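Local coordinates for FMN-dependent NADH:quinone oxidoreductase 1 (Bacillus anthracis, PDB 4M0C), which probably reduces quinones and cleaves the azo bond of aromatic azo compounds, using NADH as electron donor and one FMN per subunit, at residues A12-D17 against N48-V53; K28-S33 against E208-L213; T97-L102 against L145-S150; I153-D158 against I184-G189. All coordinates share one frame; numbering follows the deposited sequence.

Interaction 1 of 4, residues A12-D17 against N48-V53. With FMN (flavin mononucleotide), chain C.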
# COMPACT_ATOMS: atom_id res chain seq x y z
N ALA A 12 5.13 -10.86 5.22
CA ALA A 12 3.98 -9.96 5.08
C ALA A 12 2.65 -10.70 4.91
O ALA A 12 1.70 -10.14 4.34
CB ALA A 12 4.19 -9.00 3.92
N HIS A 13 2.56 -11.93 5.40
CA HIS A 13 1.31 -12.66 5.25
C HIS A 13 0.49 -12.58 6.53
O HIS A 13 0.99 -12.88 7.62
CB HIS A 13 1.54 -14.13 4.88
CG HIS A 13 0.32 -14.79 4.30
ND1 HIS A 13 -0.83 -15.01 5.03
CD2 HIS A 13 0.07 -15.26 3.05
CE1 HIS A 13 -1.73 -15.59 4.26
NE2 HIS A 13 -1.21 -15.76 3.05
N PRO A 14 -0.78 -12.15 6.39
CA PRO A 14 -1.69 -11.98 7.53
C PRO A 14 -1.85 -13.24 8.38
O PRO A 14 -2.04 -13.12 9.60
CB PRO A 14 -3.02 -11.63 6.86
CG PRO A 14 -2.62 -10.92 5.61
CD PRO A 14 -1.37 -11.66 5.13
N LYS A 15 -1.75 -14.41 7.77
CA LYS A 15 -1.91 -15.67 8.50
C LYS A 15 -0.62 -16.08 9.22
O LYS A 15 -0.62 -17.06 9.98
CB LYS A 15 -2.37 -16.80 7.57
CG LYS A 15 -3.74 -16.59 6.94
CD LYS A 15 -4.27 -17.86 6.27
CE LYS A 15 -5.70 -17.68 5.77
NZ LYS A 15 -6.25 -18.92 5.18
N VAL A 16 0.46 -15.35 8.95
CA VAL A 16 1.77 -15.56 9.60
C VAL A 16 2.45 -16.92 9.39
O VAL A 16 3.46 -17.00 8.67
CB VAL A 16 1.73 -15.25 11.11
CG1 VAL A 16 3.11 -15.43 11.71
CG2 VAL A 16 1.26 -13.83 11.35
N ASP A 17 1.94 -17.97 10.04
CA ASP A 17 2.56 -19.30 9.99
C ASP A 17 1.62 -20.43 9.53
O ASP A 17 1.99 -21.60 9.55
CB ASP A 17 3.18 -19.65 11.36
CG ASP A 17 2.22 -19.42 12.53
OD1 ASP A 17 0.99 -19.39 12.31
OD2 ASP A 17 2.69 -19.27 13.68
N ASN A 48 7.49 -10.81 11.58
CA ASN A 48 6.15 -11.13 11.10
C ASN A 48 5.28 -9.88 11.11
O ASN A 48 4.82 -9.46 12.17
CB ASN A 48 5.53 -12.24 11.96
CG ASN A 48 6.30 -13.55 11.85
OD1 ASN A 48 6.69 -13.96 10.76
ND2 ASN A 48 6.54 -14.20 12.99
N LEU A 49 5.06 -9.29 9.94
CA LEU A 49 4.39 -7.99 9.85
C LEU A 49 2.97 -7.96 10.45
O LEU A 49 2.48 -6.89 10.84
CB LEU A 49 4.39 -7.48 8.42
CG LEU A 49 5.74 -7.23 7.74
CD1 LEU A 49 5.53 -6.41 6.48
CD2 LEU A 49 6.75 -6.55 8.69
N TYR A 50 2.33 -9.13 10.54
CA TYR A 50 0.98 -9.20 11.09
C TYR A 50 0.96 -9.80 12.49
O TYR A 50 -0.11 -10.11 13.02
CB TYR A 50 0.02 -9.97 10.15
CG TYR A 50 -0.35 -9.14 8.95
CD1 TYR A 50 -1.51 -8.36 8.95
CD2 TYR A 50 0.47 -9.09 7.84
CE1 TYR A 50 -1.83 -7.57 7.85
CE2 TYR A 50 0.17 -8.30 6.74
CZ TYR A 50 -0.98 -7.54 6.75
OH TYR A 50 -1.28 -6.75 5.66
N ASP A 51 2.13 -9.94 13.10
CA ASP A 51 2.20 -10.42 14.48
C ASP A 51 3.07 -9.53 15.38
O ASP A 51 2.75 -9.33 16.55
CB ASP A 51 2.69 -11.86 14.53
CG ASP A 51 2.54 -12.47 15.91
OD1 ASP A 51 1.53 -12.18 16.60
OD2 ASP A 51 3.45 -13.24 16.31
N ASP A 52 4.16 -9.00 14.84
CA ASP A 52 5.08 -8.15 15.59
C ASP A 52 4.59 -6.70 15.47
O ASP A 52 3.76 -6.40 14.61
CB ASP A 52 6.51 -8.30 15.04
CG ASP A 52 7.09 -9.71 15.24
OD1 ASP A 52 6.84 -10.32 16.30
OD2 ASP A 52 7.79 -10.22 14.33
N VAL A 53 5.10 -5.81 16.32
CA VAL A 53 4.68 -4.41 16.25
C VAL A 53 5.37 -3.67 15.09
O VAL A 53 6.59 -3.54 15.06
CB VAL A 53 4.95 -3.68 17.58
CG1 VAL A 53 4.60 -2.20 17.45
CG2 VAL A 53 4.14 -4.34 18.71
N1 FMN C . -5.16 -12.71 -6.79
C2 FMN C . -4.66 -11.98 -7.85
O2 FMN C . -4.07 -12.56 -8.76
N3 FMN C . -4.82 -10.59 -7.88
C4 FMN C . -5.48 -9.95 -6.84
O4 FMN C . -5.62 -8.72 -6.86
C4A FMN C . -5.99 -10.70 -5.78
N5 FMN C . -6.66 -10.08 -4.74
C5A FMN C . -7.15 -10.84 -3.68
C6 FMN C . -7.81 -10.22 -2.62
C7 FMN C . -8.30 -10.98 -1.56
C7M FMN C . -9.02 -10.28 -0.44
C8 FMN C . -8.13 -12.36 -1.54
C8M FMN C . -8.66 -13.17 -0.39
C9 FMN C . -7.47 -12.98 -2.60
C9A FMN C . -6.97 -12.22 -3.67
N10 FMN C . -6.31 -12.83 -4.72
C10 FMN C . -5.82 -12.08 -5.76
C1' FMN C . -6.08 -14.32 -4.74
C2' FMN C . -4.84 -14.65 -3.90
O2' FMN C . -3.69 -13.95 -4.35
C3' FMN C . -4.58 -16.14 -3.98
O3' FMN C . -5.63 -16.80 -3.30
C4' FMN C . -3.25 -16.50 -3.35
O4' FMN C . -3.03 -17.89 -3.50
C5' FMN C . -3.22 -16.17 -1.86
O5' FMN C . -1.95 -16.52 -1.36
P FMN C . -1.82 -17.38 -0.01
O1P FMN C . -2.37 -18.75 -0.32
O2P FMN C . -0.36 -17.48 0.39
O3P FMN C . -2.64 -16.73 1.08
O HOH W 1 2.96 -11.63 8.95

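Interaction 2 of 4, residues K28-S33 against E208-L213. With ZN (zinc ion), chain D.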
# COMPACT_ATOMS: atom_id res chain seq x y z
N LYS A 28 8.27 -21.85 3.48
CA LYS A 28 8.79 -22.85 4.40
C LYS A 28 9.67 -23.86 3.67
O LYS A 28 10.67 -24.32 4.22
CB LYS A 28 7.65 -23.55 5.15
CG LYS A 28 7.04 -22.67 6.24
CD LYS A 28 6.12 -23.47 7.15
CE LYS A 28 5.61 -22.60 8.31
NZ LYS A 28 4.57 -23.29 9.13
N HIS A 29 9.32 -24.16 2.43
CA HIS A 29 10.17 -25.04 1.63
C HIS A 29 11.48 -24.30 1.30
O HIS A 29 12.55 -24.90 1.36
CB HIS A 29 9.44 -25.50 0.36
CG HIS A 29 10.20 -26.51 -0.44
ND1 HIS A 29 10.40 -27.80 -0.01
CD2 HIS A 29 10.80 -26.42 -1.65
CE1 HIS A 29 11.09 -28.47 -0.91
NE2 HIS A 29 11.35 -27.66 -1.92
N PHE A 30 11.40 -23.01 0.97
CA PHE A 30 12.63 -22.22 0.80
C PHE A 30 13.54 -22.32 2.03
O PHE A 30 14.74 -22.61 1.92
CB PHE A 30 12.34 -20.73 0.54
CG PHE A 30 13.57 -19.85 0.69
CD1 PHE A 30 14.49 -19.73 -0.36
CD2 PHE A 30 13.81 -19.16 1.87
CE1 PHE A 30 15.63 -18.94 -0.22
CE2 PHE A 30 14.96 -18.37 2.01
CZ PHE A 30 15.87 -18.26 0.96
N LEU A 31 12.94 -22.06 3.19
CA LEU A 31 13.67 -22.05 4.46
C LEU A 31 14.34 -23.38 4.76
O LEU A 31 15.49 -23.42 5.24
CB LEU A 31 12.73 -21.66 5.61
CG LEU A 31 13.42 -21.10 6.85
CD1 LEU A 31 14.47 -20.08 6.46
CD2 LEU A 31 12.39 -20.46 7.77
N GLU A 32 13.64 -24.47 4.46
CA GLU A 32 14.19 -25.82 4.62
C GLU A 32 15.50 -25.97 3.83
O GLU A 32 16.51 -26.38 4.38
CB GLU A 32 13.22 -26.88 4.10
CG GLU A 32 11.93 -27.06 4.87
CD GLU A 32 10.98 -28.01 4.15
OE1 GLU A 32 9.96 -28.43 4.75
OE2 GLU A 32 11.25 -28.34 2.97
N SER A 33 15.44 -25.68 2.53
CA SER A 33 16.61 -25.81 1.65
C SER A 33 17.73 -24.85 2.05
O SER A 33 18.89 -25.24 2.09
CB SER A 33 16.21 -25.54 0.20
OG SER A 33 15.04 -26.24 -0.17
N GLU A 208 16.11 -23.40 -6.09
CA GLU A 208 17.20 -22.81 -6.87
C GLU A 208 17.66 -21.53 -6.18
O GLU A 208 18.85 -21.27 -6.07
CB GLU A 208 16.76 -22.52 -8.32
CG GLU A 208 16.28 -23.76 -9.09
CD GLU A 208 15.90 -23.45 -10.54
OE1 GLU A 208 15.35 -24.36 -11.21
OE2 GLU A 208 16.16 -22.32 -11.01
N ALA A 209 16.71 -20.75 -5.71
CA ALA A 209 17.02 -19.50 -5.02
C ALA A 209 17.84 -19.78 -3.75
O ALA A 209 18.85 -19.12 -3.51
CB ALA A 209 15.75 -18.77 -4.69
N ALA A 210 17.41 -20.76 -2.96
CA ALA A 210 18.17 -21.14 -1.76
C ALA A 210 19.63 -21.45 -2.10
O ALA A 210 20.54 -20.91 -1.48
CB ALA A 210 17.52 -22.32 -1.05
N SER A 211 19.83 -22.32 -3.09
CA SER A 211 21.17 -22.62 -3.60
C SER A 211 21.93 -21.37 -4.02
O SER A 211 23.12 -21.23 -3.72
CB SER A 211 21.09 -23.56 -4.80
OG SER A 211 20.96 -24.88 -4.37
N ARG A 212 21.27 -20.48 -4.75
CA ARG A 212 21.97 -19.28 -5.23
C ARG A 212 22.35 -18.41 -4.04
O ARG A 212 23.50 -18.00 -3.92
CB ARG A 212 21.10 -18.49 -6.22
CG ARG A 212 21.78 -17.22 -6.74
CD ARG A 212 20.96 -16.49 -7.79
NE ARG A 212 19.60 -16.14 -7.36
CZ ARG A 212 19.27 -15.01 -6.75
NH1 ARG A 212 18.02 -14.78 -6.40
NH2 ARG A 212 20.21 -14.10 -6.46
N LEU A 213 21.39 -18.16 -3.17
CA LEU A 213 21.59 -17.25 -2.04
C LEU A 213 22.58 -17.77 -0.99
O LEU A 213 23.22 -16.97 -0.30
CB LEU A 213 20.26 -16.89 -1.39
CG LEU A 213 19.35 -16.08 -2.33
CD1 LEU A 213 17.95 -15.91 -1.74
CD2 LEU A 213 20.00 -14.73 -2.66
ZN ZN D . 9.53 -28.75 1.61

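Interaction 3 of 4, residues T97-L102 against L145-S150. With FMN (flavin mononucleotide), chain C.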
# COMPACT_ATOMS: atom_id res chain seq x y z
N THR A 97 20.85 -10.18 3.17
CA THR A 97 19.96 -11.01 2.36
C THR A 97 18.55 -10.86 2.90
O THR A 97 18.31 -10.98 4.11
CB THR A 97 20.36 -12.50 2.39
OG1 THR A 97 21.69 -12.66 1.87
CG2 THR A 97 19.38 -13.33 1.54
N TYR A 98 17.60 -10.58 2.01
CA TYR A 98 16.22 -10.32 2.42
C TYR A 98 15.27 -11.28 1.71
O TYR A 98 15.42 -11.54 0.51
CB TYR A 98 15.83 -8.89 2.06
CG TYR A 98 16.71 -7.79 2.61
CD1 TYR A 98 16.60 -7.36 3.92
CD2 TYR A 98 17.65 -7.16 1.80
CE1 TYR A 98 17.41 -6.35 4.43
CE2 TYR A 98 18.46 -6.14 2.29
CZ TYR A 98 18.34 -5.73 3.59
OH TYR A 98 19.14 -4.72 4.07
N VAL A 99 14.28 -11.77 2.44
CA VAL A 99 13.23 -12.59 1.84
C VAL A 99 11.88 -12.01 2.23
O VAL A 99 11.54 -11.99 3.42
CB VAL A 99 13.30 -14.07 2.31
CG1 VAL A 99 12.18 -14.89 1.64
CG2 VAL A 99 14.67 -14.68 2.01
N ILE A 100 11.12 -11.53 1.25
CA ILE A 100 9.78 -11.01 1.49
C ILE A 100 8.72 -12.02 1.03
O ILE A 100 8.77 -12.52 -0.11
CB ILE A 100 9.57 -9.65 0.76
CG1 ILE A 100 10.56 -8.60 1.30
CG2 ILE A 100 8.13 -9.15 0.94
CD1 ILE A 100 10.47 -7.25 0.58
N VAL A 101 7.78 -12.33 1.92
CA VAL A 101 6.73 -13.29 1.63
C VAL A 101 5.40 -12.55 1.66
O VAL A 101 5.08 -11.87 2.64
CB VAL A 101 6.68 -14.42 2.67
CG1 VAL A 101 5.65 -15.49 2.26
CG2 VAL A 101 8.07 -15.07 2.83
N LEU A 102 4.61 -12.65 0.59
CA LEU A 102 3.32 -11.98 0.56
C LEU A 102 2.30 -12.71 -0.31
O LEU A 102 2.67 -13.33 -1.31
CB LEU A 102 3.47 -10.54 0.07
CG LEU A 102 3.75 -10.30 -1.42
CD1 LEU A 102 3.39 -8.87 -1.82
CD2 LEU A 102 5.20 -10.54 -1.73
N LEU A 145 14.91 -11.73 -2.28
CA LEU A 145 14.04 -12.72 -2.89
C LEU A 145 12.61 -12.39 -2.45
O LEU A 145 12.31 -12.25 -1.24
CB LEU A 145 14.45 -14.11 -2.43
CG LEU A 145 13.41 -15.21 -2.70
CD1 LEU A 145 13.36 -15.48 -4.21
CD2 LEU A 145 13.79 -16.46 -1.93
N VAL A 146 11.72 -12.20 -3.42
CA VAL A 146 10.32 -11.98 -3.09
C VAL A 146 9.53 -13.26 -3.43
O VAL A 146 9.67 -13.80 -4.52
CB VAL A 146 9.74 -10.75 -3.85
CG1 VAL A 146 8.23 -10.65 -3.64
CG2 VAL A 146 10.46 -9.45 -3.40
N ILE A 147 8.75 -13.76 -2.47
CA ILE A 147 7.88 -14.90 -2.73
C ILE A 147 6.44 -14.42 -2.67
O ILE A 147 5.95 -13.99 -1.61
CB ILE A 147 8.08 -16.01 -1.69
CG1 ILE A 147 9.50 -16.58 -1.80
CG2 ILE A 147 7.01 -17.14 -1.87
CD1 ILE A 147 9.85 -17.54 -0.64
N GLN A 148 5.76 -14.45 -3.82
CA GLN A 148 4.40 -13.91 -3.92
C GLN A 148 3.46 -14.95 -4.51
O GLN A 148 3.72 -15.48 -5.59
CB GLN A 148 4.40 -12.68 -4.84
CG GLN A 148 3.00 -12.14 -5.16
CD GLN A 148 3.03 -11.04 -6.22
OE1 GLN A 148 3.27 -9.88 -5.92
NE2 GLN A 148 2.80 -11.42 -7.48
N ALA A 149 2.37 -15.24 -3.81
CA ALA A 149 1.34 -16.11 -4.35
C ALA A 149 0.22 -15.22 -4.89
O ALA A 149 -0.07 -14.18 -4.31
CB ALA A 149 0.80 -17.05 -3.28
N SER A 150 -0.39 -15.64 -5.99
CA SER A 150 -1.45 -14.85 -6.62
C SER A 150 -2.47 -15.76 -7.30
O SER A 150 -2.12 -16.85 -7.76
CB SER A 150 -0.83 -13.88 -7.63
OG SER A 150 -0.27 -14.59 -8.74
N1 FMN C . -5.16 -12.71 -6.79
C2 FMN C . -4.66 -11.98 -7.85
O2 FMN C . -4.07 -12.56 -8.76
N3 FMN C . -4.82 -10.59 -7.88
C4 FMN C . -5.48 -9.95 -6.84
O4 FMN C . -5.62 -8.72 -6.86
C4A FMN C . -5.99 -10.70 -5.78
N5 FMN C . -6.66 -10.08 -4.74
C5A FMN C . -7.15 -10.84 -3.68
C6 FMN C . -7.81 -10.22 -2.62
C7 FMN C . -8.30 -10.98 -1.56
C7M FMN C . -9.02 -10.28 -0.44
C8 FMN C . -8.13 -12.36 -1.54
C8M FMN C . -8.66 -13.17 -0.39
C9 FMN C . -7.47 -12.98 -2.60
C9A FMN C . -6.97 -12.22 -3.67
N10 FMN C . -6.31 -12.83 -4.72
C10 FMN C . -5.82 -12.08 -5.76
C1' FMN C . -6.08 -14.32 -4.74
C2' FMN C . -4.84 -14.65 -3.90
O2' FMN C . -3.69 -13.95 -4.35
C3' FMN C . -4.58 -16.14 -3.98
O3' FMN C . -5.63 -16.80 -3.30
C4' FMN C . -3.25 -16.50 -3.35
O4' FMN C . -3.03 -17.89 -3.50
C5' FMN C . -3.22 -16.17 -1.86
O5' FMN C . -1.95 -16.52 -1.36
P FMN C . -1.82 -17.38 -0.01
O1P FMN C . -2.37 -18.75 -0.32
O2P FMN C . -0.36 -17.48 0.39
O3P FMN C . -2.64 -16.73 1.08

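Interaction 4 of 4, residues I153-D158 against I184-G189. With FMN (flavin mononucleotide), chain C.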
# COMPACT_ATOMS: atom_id res chain seq x y z
N ILE A 153 -2.37 -14.93 -13.27
CA ILE A 153 -1.05 -15.10 -13.87
C ILE A 153 -0.54 -13.77 -14.44
O ILE A 153 -1.25 -13.09 -15.19
CB ILE A 153 -1.09 -16.21 -14.97
CG1 ILE A 153 -1.41 -17.57 -14.32
CG2 ILE A 153 0.23 -16.26 -15.71
CD1 ILE A 153 -1.83 -18.65 -15.31
N TYR A 154 0.68 -13.39 -14.07
CA TYR A 154 1.21 -12.05 -14.38
C TYR A 154 2.36 -12.02 -15.38
O TYR A 154 2.99 -10.99 -15.58
CB TYR A 154 1.58 -11.33 -13.09
CG TYR A 154 0.35 -11.12 -12.25
CD1 TYR A 154 -0.41 -9.97 -12.39
CD2 TYR A 154 -0.09 -12.11 -11.38
CE1 TYR A 154 -1.56 -9.79 -11.66
CE2 TYR A 154 -1.25 -11.94 -10.65
CZ TYR A 154 -1.98 -10.78 -10.79
OH TYR A 154 -3.13 -10.60 -10.07
N THR A 155 2.61 -13.15 -16.03
CA THR A 155 3.73 -13.26 -16.96
C THR A 155 3.30 -13.45 -18.40
O THR A 155 4.10 -13.89 -19.23
CB THR A 155 4.69 -14.41 -16.57
OG1 THR A 155 3.96 -15.64 -16.53
CG2 THR A 155 5.33 -14.14 -15.21
N ASN A 156 2.05 -13.11 -18.72
CA ASN A 156 1.56 -13.23 -20.09
C ASN A 156 1.52 -11.89 -20.81
O ASN A 156 0.87 -11.77 -21.85
CB ASN A 156 0.15 -13.83 -20.12
CG ASN A 156 0.12 -15.29 -19.69
OD1 ASN A 156 1.03 -16.06 -20.02
ND2 ASN A 156 -0.93 -15.67 -18.95
N ASP A 157 2.19 -10.89 -20.24
CA ASP A 157 2.23 -9.52 -20.78
C ASP A 157 0.87 -9.00 -21.27
O ASP A 157 0.67 -8.73 -22.45
CB ASP A 157 3.29 -9.39 -21.88
CG ASP A 157 4.71 -9.55 -21.33
OD1 ASP A 157 4.88 -9.48 -20.09
OD2 ASP A 157 5.64 -9.74 -22.14
N ASP A 158 -0.06 -8.87 -20.32
CA ASP A 158 -1.41 -8.39 -20.60
C ASP A 158 -1.81 -7.35 -19.55
O ASP A 158 -0.95 -6.77 -18.87
CB ASP A 158 -2.41 -9.55 -20.63
CG ASP A 158 -2.36 -10.41 -19.36
OD1 ASP A 158 -1.71 -10.01 -18.37
OD2 ASP A 158 -3.00 -11.49 -19.34
N ILE A 184 11.95 -12.36 -7.94
CA ILE A 184 10.63 -12.67 -7.42
C ILE A 184 10.24 -14.07 -7.89
O ILE A 184 10.43 -14.41 -9.06
CB ILE A 184 9.56 -11.64 -7.84
CG1 ILE A 184 8.15 -12.12 -7.43
CG2 ILE A 184 9.65 -11.38 -9.35
CD1 ILE A 184 7.06 -11.08 -7.58
N VAL A 185 9.74 -14.89 -6.97
CA VAL A 185 9.18 -16.17 -7.32
C VAL A 185 7.67 -16.01 -7.25
O VAL A 185 7.12 -15.68 -6.19
CB VAL A 185 9.67 -17.29 -6.37
CG1 VAL A 185 8.78 -18.52 -6.48
CG2 VAL A 185 11.13 -17.65 -6.65
N ARG A 186 6.98 -16.19 -8.37
CA ARG A 186 5.53 -16.02 -8.37
C ARG A 186 4.85 -17.38 -8.32
O ARG A 186 4.86 -18.12 -9.30
CB ARG A 186 5.07 -15.28 -9.64
CG ARG A 186 5.61 -13.87 -9.82
CD ARG A 186 5.31 -13.39 -11.24
NE ARG A 186 5.54 -11.97 -11.43
CZ ARG A 186 6.63 -11.45 -11.99
NH1 ARG A 186 7.61 -12.25 -12.42
NH2 ARG A 186 6.76 -10.14 -12.11
N ALA A 187 4.28 -17.73 -7.17
CA ALA A 187 3.42 -18.91 -7.10
C ALA A 187 2.07 -18.45 -7.65
O ALA A 187 1.14 -18.17 -6.88
CB ALA A 187 3.29 -19.40 -5.66
N GLN A 188 1.98 -18.34 -8.97
CA GLN A 188 0.86 -17.65 -9.61
C GLN A 188 -0.15 -18.60 -10.26
O GLN A 188 0.17 -19.75 -10.59
CB GLN A 188 1.39 -16.68 -10.66
CG GLN A 188 2.16 -17.39 -11.79
CD GLN A 188 2.66 -16.42 -12.84
OE1 GLN A 188 2.37 -15.22 -12.76
NE2 GLN A 188 3.41 -16.92 -13.81
N GLY A 189 -1.38 -18.12 -10.43
CA GLY A 189 -2.41 -18.91 -11.08
C GLY A 189 -3.10 -19.87 -10.14
O GLY A 189 -3.67 -20.87 -10.59
N1 FMN C . -5.16 -12.71 -6.79
C2 FMN C . -4.66 -11.98 -7.85
O2 FMN C . -4.07 -12.56 -8.76
N3 FMN C . -4.82 -10.59 -7.88
C4 FMN C . -5.48 -9.95 -6.84
O4 FMN C . -5.62 -8.72 -6.86
C4A FMN C . -5.99 -10.70 -5.78
N5 FMN C . -6.66 -10.08 -4.74
C5A FMN C . -7.15 -10.84 -3.68
C6 FMN C . -7.81 -10.22 -2.62
C7 FMN C . -8.30 -10.98 -1.56
C7M FMN C . -9.02 -10.28 -0.44
C8 FMN C . -8.13 -12.36 -1.54
C8M FMN C . -8.66 -13.17 -0.39
C9 FMN C . -7.47 -12.98 -2.60
C9A FMN C . -6.97 -12.22 -3.67
N10 FMN C . -6.31 -12.83 -4.72
C10 FMN C . -5.82 -12.08 -5.76
C1' FMN C . -6.08 -14.32 -4.74
C2' FMN C . -4.84 -14.65 -3.90
O2' FMN C . -3.69 -13.95 -4.35
C3' FMN C . -4.58 -16.14 -3.98
O3' FMN C . -5.63 -16.80 -3.30
C4' FMN C . -3.25 -16.50 -3.35
O4' FMN C . -3.03 -17.89 -3.50
C5' FMN C . -3.22 -16.17 -1.86
O5' FMN C . -1.95 -16.52 -1.36
P FMN C . -1.82 -17.38 -0.01
O1P FMN C . -2.37 -18.75 -0.32
O2P FMN C . -0.36 -17.48 0.39
O3P FMN C . -2.64 -16.73 1.08

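Interaction 1 of 4, residues A12-D17 against N48-V53
The pyrrolidine of Pro14 lies over the Tyr50 ring, with CA making the closest approach: it stands 3.8 Å from the centroid of the Tyr50 ring and 26° off its normal, a CH-pi contact over the face. The two side chains run side by side in the same direction, which brings CG of Pro14 to 3.9 Å from CZ of Tyr50. No direct hydrogen bond joins 12-17 to 48-53; a water does so, donating to His13 O and accepting from Tyr50 N (3.0 Å). At the far end CG1 of Val16, anti to the backbone N (chi1 -178°), meets CG of Asn48 at 3.7 Å, while CG2 turns to CB of Asp51; OD1 of Asn48 is hydrogen-bonded to Gln46. His13 to Val16 form a type I turn, within which Lys15 N binds ND1 of His13 in the ring plane. That bond helps hold the imidazole so that NE2 donates to O3P of the FMN phosphate, a nearly straight hydrogen bond of 2.6 Å (170°). The loops follow strand 5-11 and its neighbour, edge strand 42-48; helix 111-120 packs on Ala12, Leu49 and Tyr50, and Asp58, Lys59 and Ile57 of the second subunit press on Pro14, Val16 and Tyr50.

Interaction 2 of 4, residues K28-S33 against E208-L213
Phe30 reaches from helix 28-33 to helix 208-213, and its ring touches three residues there. From CB the side chain leaves with CG anti to the backbone N (chi1 166°), which swings the ring across to the second helix although the CB itself does not point there. CD1 comes first, 4.0 Å from CB of Ala210. CE1 makes the closest approach of the ring, 3.7 Å from CA of Ala210. The same Phe30 CE1 lies 4.2 Å from Ala209 C, which sits at the ring edge. At the tip, CZ meets CD1 of Leu213 at 4.1 Å, the leucine crossing the phenylalanine at about a right angle. One turn further on, CB of Ser33 touches CB of Ala210 at 3.7 Å, so the small alanine is flanked by both. The hydroxyl of Ser33 turns back to His29 O, which also accepts from Ser33 N on the opposite face of the carbonyl plane. On another side of helix 28-33, ND1 of His29 and OE2 of Glu32 bind a zinc ion, and NE2 of His29 is hydrogen-bonded to Glu207. The axes of 28-33 and 208-213 pass 8.8 Å apart with a crossing angle of -39°, and both Phe30 and Leu213 rest on Leu145 of strand 143-150. Two such helices side by side on one face of a parallel sheet are typical of the flavodoxin-like three-layer alpha-beta-alpha sandwich.

Interaction 3 of 4, residues T97-L102 against L145-S150
Leu145 opens the pairing with strand 97-102: its N gives a hydrogen bond to Tyr98 O (2.8 Å) and its O takes one from Ile100 N, so this residue brackets Val99. Its CD2 lies 4.2 Å from CG1 of Val99 on the same side of the sheet. Val146, on the other side, pairs with Ile100, CG2 facing CB of the isoleucine, while CG1 is met by CD2 of Leu102 at 3.6 Å. That reach depends on the uncommon chi1 of Leu102 (73°), which sets CG between the backbone N and the carbonyl carbon and leans the branch over the neighbouring strand. Ile147 repeats the part of Leu145: its N binds Ile100 O at 2.7 Å and almost straight (175°), its O accepts from Leu102 N, and CD1 returns to CG1 of Val99 among the side chains that helix 22-37 covers. Gln148 lies beside Leu102, CB 3.9 Å from CD2, and sends its extended chain on to Ser166 and Glu164, which satisfy both ends of the amide. At Ala149 the N makes a longer bond to Leu102 O (3.2 Å), and the CB approaches FMN O5' at 3.4 Å. Ser150 continues to the cofactor, its CA near O2' of the ribityl chain. Five backbone bonds thus tie two central strands in parallel register, while alternate amides and carbonyls turn to strands 5-11 and 181-188; the side chains between them are mostly aliphatic, and Ala149 and Ser150 bring the C-terminal end of 145-150 up to the FMN.

Interaction 4 of 4, residues I153-D158 against I184-G189
The loop after strand 143-150, which reaches the pyrimidine side of the flavin, is held to segment 184-189 by the side-chain amide of Gln188. OE1 of Gln188 accepts from Tyr154 N at 2.8 Å in a straight bond (175°), although the donor stands 40° above the carbonyl plane. NE2 gives the second bond, to OG1 of Thr155 at 3.1 Å, so one amide grips two successive residues and its rotation is fixed. Chi1 of Gln188 (62°) sets CG between the backbone N and the carbonyl carbon, and the extended remainder carries the amide straight across to the loop. On one flank CG2 of Ile153 packs against this amide at about a right angle, 3.8 Å from NE2, while CG1 lies 3.6 Å from CA of Gly189. The positive phi of Gly189 and the closeness of Ile153 leave no room for a side chain there. On the other flank the extended Arg186 passes CD within 4.0 Å of CG2 of Thr155; its NE forms a salt bridge with Glu164. Held at its backbone, Tyr154 turns its ring edge to the flavin, and its OH donates to FMN O2 at 2.5 Å. Leu104 and Phe107 also touch this tyrosine, and Gly152 N is hydrogen-bonded to the cofactor. Loops at the C-terminal ends of parallel strands that enclose the isoalloxazine are typical of the FMN site of the flavodoxin-like fold.

From the N terminus, interaction 1 opens just after the first strand, and its loop 12-17 meets 48-53 past the second. Interaction 2 begins within helix 22-37 before interaction 1 has closed, so the two cross; it ends in helix 195-214, the last helix of the chain. Within that long span interactions 3 and 4 follow each other in series. Interaction 3 joins strands 97-103 and 143-150 at the sheet centre, and interaction 4 ties the next loop to edge strand 181-188. Asp17 O probably accepts a hydrogen bond from Lys28 NZ, joining interactions 1 and 2; Ala12 N bonds to Val101 O, and Val146 O to Val185 N. Interactions 1, 3 and 4 all reach the FMN.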